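Local atomic coordinates of single-stranded DNA-binding protein WHY3, chloroplastic (Arabidopsis thaliana, PDB entry 4KOQ), a protein that binds single-stranded DNA in chloroplasts and nucleus, preserving plastid genome stability against illegitimate recombination and repressing transcription of the kinesin gene KP1. Residues G76-L81 and L107-L112. Sequence-based numbering, arbitrary orientation.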
loop_
_atom_site.group_PDB
_atom_site.type_symbol
_atom_site.label_atom_id
_atom_site.label_comp_id
_atom_site.label_asym_id
_atom_site.label_seq_id
_atom_site.Cartn_x
_atom_site.Cartn_y
_atom_site.Cartn_z
ATOM N N GLY A 76 -11.893 -0.488 8.934
ATOM C CA GLY A 76 -12.183 0.560 7.990
ATOM C C GLY A 76 -12.577 1.888 8.625
ATOM O O GLY A 76 -12.183 2.963 8.150
ATOM N N ASN A 77 -13.330 1.825 9.712
ATOM C CA ASN A 77 -13.654 3.041 10.418
ATOM C C ASN A 77 -12.416 3.759 10.917
ATOM O O ASN A 77 -12.303 4.968 10.787
ATOM C CB ASN A 77 -14.518 2.717 11.605
ATOM C CG ASN A 77 -15.409 3.858 11.979
ATOM O OD1 ASN A 77 -15.053 5.041 11.838
ATOM N ND2 ASN A 77 -16.602 3.525 12.379
ATOM N N LEU A 78 -11.507 2.998 11.506
ATOM C CA LEU A 78 -10.289 3.569 12.088
ATOM C C LEU A 78 -9.415 4.184 11.036
ATOM O O LEU A 78 -8.804 5.216 11.274
ATOM C CB LEU A 78 -9.507 2.511 12.867
ATOM C CG LEU A 78 -10.217 2.062 14.138
ATOM C CD1 LEU A 78 -9.403 1.028 14.852
ATOM C CD2 LEU A 78 -10.401 3.268 15.015
ATOM N N VAL A 79 -9.289 3.553 9.870
ATOM C CA VAL A 79 -8.395 4.107 8.863
ATOM C C VAL A 79 -9.022 5.303 8.127
ATOM O O VAL A 79 -8.349 5.960 7.351
ATOM C CB VAL A 79 -7.906 3.071 7.761
ATOM C CG1 VAL A 79 -7.079 1.968 8.377
ATOM C CG2 VAL A 79 -9.052 2.541 6.969
ATOM N N SER A 80 -10.282 5.598 8.375
ATOM C CA SER A 80 -10.917 6.741 7.717
ATOM C C SER A 80 -11.332 7.833 8.680
ATOM O O SER A 80 -12.068 8.722 8.294
ATOM C CB SER A 80 -12.146 6.312 6.908
ATOM O OG SER A 80 -13.091 5.639 7.673
ATOM N N LEU A 81 -10.869 7.788 9.927
ATOM C CA LEU A 81 -11.289 8.811 10.874
ATOM C C LEU A 81 -10.773 10.196 10.499
ATOM O O LEU A 81 -9.602 10.361 10.258
ATOM C CB LEU A 81 -10.760 8.478 12.259
ATOM C CG LEU A 81 -11.449 7.367 13.008
ATOM C CD1 LEU A 81 -10.779 7.178 14.383
ATOM C CD2 LEU A 81 -12.954 7.684 13.222
ATOM N N LEU A 107 -15.613 -0.306 22.605
ATOM C CA LEU A 107 -14.310 0.286 22.289
ATOM C C LEU A 107 -14.590 1.661 21.734
ATOM O O LEU A 107 -15.373 1.800 20.818
ATOM C CB LEU A 107 -13.569 -0.517 21.229
ATOM C CG LEU A 107 -12.238 0.109 20.811
ATOM C CD1 LEU A 107 -11.238 0.064 21.949
ATOM C CD2 LEU A 107 -11.657 -0.557 19.597
ATOM N N LYS A 108 -13.993 2.682 22.325
ATOM C CA LYS A 108 -14.116 4.030 21.802
ATOM C C LYS A 108 -12.748 4.591 21.448
ATOM O O LYS A 108 -11.774 4.397 22.182
ATOM C CB LYS A 108 -14.798 4.974 22.805
ATOM C CG LYS A 108 -15.161 6.290 22.204
ATOM C CD LYS A 108 -16.023 7.172 23.086
ATOM C CE LYS A 108 -16.562 8.332 22.275
ATOM N NZ LYS A 108 -16.911 9.473 23.153
ATOM N N VAL A 109 -12.681 5.269 20.307
ATOM C CA VAL A 109 -11.487 5.933 19.855
ATOM C C VAL A 109 -11.746 7.408 19.592
ATOM O O VAL A 109 -12.596 7.765 18.760
ATOM C CB VAL A 109 -10.876 5.271 18.576
ATOM C CG1 VAL A 109 -9.642 6.023 18.180
ATOM C CG2 VAL A 109 -10.517 3.829 18.839
ATOM N N GLU A 110 -11.000 8.253 20.294
ATOM C CA GLU A 110 -11.245 9.680 20.328
ATOM C C GLU A 110 -9.994 10.457 20.005
ATOM O O GLU A 110 -8.890 10.014 20.284
ATOM C CB GLU A 110 -11.667 10.099 21.737
ATOM C CG GLU A 110 -13.042 9.715 22.148
ATOM C CD GLU A 110 -13.280 10.014 23.626
ATOM O OE1 GLU A 110 -12.359 9.763 24.434
ATOM O OE2 GLU A 110 -14.377 10.495 23.976
ATOM N N PRO A 111 -10.161 11.655 19.442
ATOM C CA PRO A 111 -9.024 12.523 19.178
ATOM C C PRO A 111 -8.527 13.082 20.495
ATOM O O PRO A 111 -9.344 13.261 21.396
ATOM C CB PRO A 111 -9.630 13.634 18.295
ATOM C CG PRO A 111 -11.074 13.636 18.620
ATOM C CD PRO A 111 -11.443 12.246 19.000
ATOM N N LEU A 112 -7.219 13.272 20.642
ATOM C CA LEU A 112 -6.709 13.976 21.817
ATOM C C LEU A 112 -6.875 15.472 21.558
ATOM O O LEU A 112 -6.643 15.938 20.440
ATOM C CB LEU A 112 -5.253 13.611 22.114
ATOM C CG LEU A 112 -5.049 12.180 22.608
ATOM C CD1 LEU A 112 -3.570 11.837 22.611
ATOM C CD2 LEU A 112 -5.642 11.970 23.974
#
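L78, in the last turn of a short helix, and L81, just beyond it, each place one methyl group against V109 of a strand. L78 touches with a single branch: its CD2 comes to 3.9 Å from CG2 of V109, the two side chains crossing at about a right angle. Its CG lies anti to the carbonyl carbon (chi1 -69°), which carries the isobutyl tip from the helix surface towards the strand. Leucine suits this buried place, because its branched apolar side chain carries a methyl across the 8.2 Å between the CA atoms of L78 and V109. S80 folds back on its own segment: S80 OG donates to the carbonyl O of G76 at 2.9 Å, so the hydroxyl is satisfied by a backbone oxygen near the helix end. L81 follows in the loop, its CB directed at the strand, and its CD1 lies 4.1 Å from CG1 of V109. V109 thus offers one methyl to each leucine; as a beta-branched residue it fits an extended strand and presents two apolar prongs. The alternation of residues along the strand turns K108 and E110 to its other side, where K108 NZ and E110 OE2 pair in a salt bridge at 2.9 Å. The contact is small, 116 Å² in all, and purely apolar. It packs helix 72-79, within the Whirly domain, against strand 103-111, which hydrogen-bonds to strands 87-91 and 117-126. L78 also touches L70 of strand 59-70 and F151 of helix 141-158, while V79 and S80 pack on A145 of a second subunit.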